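Local structure of ThermoDBP-single stranded DNA binding protein (Thermoproteus tenax, 3TEK) at residues R78-D81 against F85-T88. The protein probably binds single-stranded DNA in the Thermoproteales, where it takes the place of the canonical single-stranded DNA-binding protein. Residues are numbered along the deposited sequence; the frame is centred on the assembly and turned at random.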
# COMPACT_ATOMS: atom_id res chain seq x y z
N ARG A 78 13.88 -5.33 -11.66
CA ARG A 78 14.87 -5.91 -10.78
C ARG A 78 14.32 -6.21 -9.38
O ARG A 78 14.46 -7.33 -8.88
CB ARG A 78 16.06 -4.99 -10.64
CG ARG A 78 17.08 -5.50 -9.64
CD ARG A 78 18.35 -4.73 -9.75
NE ARG A 78 18.13 -3.32 -9.49
CZ ARG A 78 18.02 -2.77 -8.27
NH1 ARG A 78 18.08 -3.51 -7.16
NH2 ARG A 78 17.83 -1.45 -8.16
N ILE A 79 13.71 -5.22 -8.73
CA ILE A 79 13.34 -5.40 -7.34
C ILE A 79 12.12 -6.26 -7.14
O ILE A 79 11.97 -6.91 -6.08
CB ILE A 79 13.15 -4.05 -6.60
CG1 ILE A 79 11.92 -3.30 -7.10
CG2 ILE A 79 14.36 -3.19 -6.74
CD1 ILE A 79 11.57 -2.11 -6.22
N ARG A 80 11.28 -6.30 -8.17
CA ARG A 80 9.97 -6.95 -8.12
C ARG A 80 9.99 -8.38 -7.57
O ARG A 80 9.07 -8.79 -6.86
CB ARG A 80 9.33 -6.96 -9.51
CG ARG A 80 7.90 -7.38 -9.47
CD ARG A 80 7.21 -7.18 -10.81
NE ARG A 80 6.42 -8.35 -11.18
CZ ARG A 80 6.93 -9.54 -11.45
NH1 ARG A 80 8.25 -9.74 -11.45
NH2 ARG A 80 6.11 -10.53 -11.76
N ASP A 81 11.01 -9.14 -7.94
CA ASP A 81 11.14 -10.54 -7.50
C ASP A 81 12.33 -10.80 -6.53
O ASP A 81 12.68 -11.96 -6.24
CB ASP A 81 11.22 -11.46 -8.72
CG ASP A 81 12.47 -11.20 -9.59
OD1 ASP A 81 12.71 -11.99 -10.53
OD2 ASP A 81 13.19 -10.22 -9.35
N PHE A 85 12.12 -7.08 -1.42
CA PHE A 85 10.83 -6.47 -1.80
C PHE A 85 9.66 -7.38 -1.51
O PHE A 85 8.65 -6.92 -0.98
CB PHE A 85 10.80 -6.10 -3.26
CG PHE A 85 9.55 -5.37 -3.69
CD1 PHE A 85 9.32 -4.06 -3.29
CD2 PHE A 85 8.64 -5.98 -4.53
CE1 PHE A 85 8.17 -3.37 -3.71
CE2 PHE A 85 7.49 -5.29 -4.97
CZ PHE A 85 7.25 -4.00 -4.57
N ARG A 86 9.80 -8.66 -1.82
CA ARG A 86 8.69 -9.60 -1.60
C ARG A 86 8.42 -9.73 -0.11
O ARG A 86 7.26 -9.70 0.34
CB ARG A 86 8.96 -10.98 -2.21
CG ARG A 86 9.06 -11.05 -3.73
CD ARG A 86 7.69 -10.93 -4.40
NE ARG A 86 7.83 -10.73 -5.86
CZ ARG A 86 7.57 -11.64 -6.81
NH1 ARG A 86 7.12 -12.87 -6.51
NH2 ARG A 86 7.75 -11.31 -8.08
N GLU A 87 9.48 -9.88 0.68
CA GLU A 87 9.34 -10.01 2.14
C GLU A 87 8.73 -8.75 2.79
O GLU A 87 7.84 -8.85 3.63
CB GLU A 87 10.68 -10.30 2.79
CG GLU A 87 10.67 -10.17 4.31
CD GLU A 87 9.65 -11.10 4.95
OE1 GLU A 87 9.26 -12.08 4.26
OE2 GLU A 87 9.23 -10.86 6.11
N THR A 88 9.23 -7.58 2.44
CA THR A 88 8.76 -6.34 3.04
C THR A 88 7.36 -5.95 2.54
O THR A 88 6.60 -5.36 3.29
CB THR A 88 9.77 -5.17 2.94
OG1 THR A 88 10.03 -4.80 1.56
CG2 THR A 88 11.08 -5.50 3.69
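The Phe85 ring takes Ile79 CD1 over one face, 4.2 Å from Phe85 CD1, while the carbonyl oxygen of Arg80 lies at its edge, 3.7 Å from Phe85 CD2. The same oxygen sits at the edge of the Arg86 guanidinium, close to its plane. Arg86 NE donates to Arg80 O with an N-H...O angle of 158°, and it approaches in the carbonyl plane. Their separation, 2.5 Å, is unusually short and its exact value doubtful; Arg86 NH2 adds a weak, bent second bond to the oxygen. A turn at chi2 folds the Arg86 chain back towards this carbonyl. Arg86 NH2 also lies over one face of the Arg80 guanidinium, 3.8 Å from Arg80 NH1, with the two planes 85° apart. With chi1 at -175°, the Phe85 ring passes Ile79 and Arg80 and also meets Phe57 and Val60 of helix 52-68. Ser82 OG bonds both Ile79 O and Phe85 N, tying the turn across its base. The contact is a short turn linking two consecutive helices, 71-79 and 83-108, on the helical side of the domain, with an apolar inner side and a carbonyl held by the Arg86 guanidinium on its outer side.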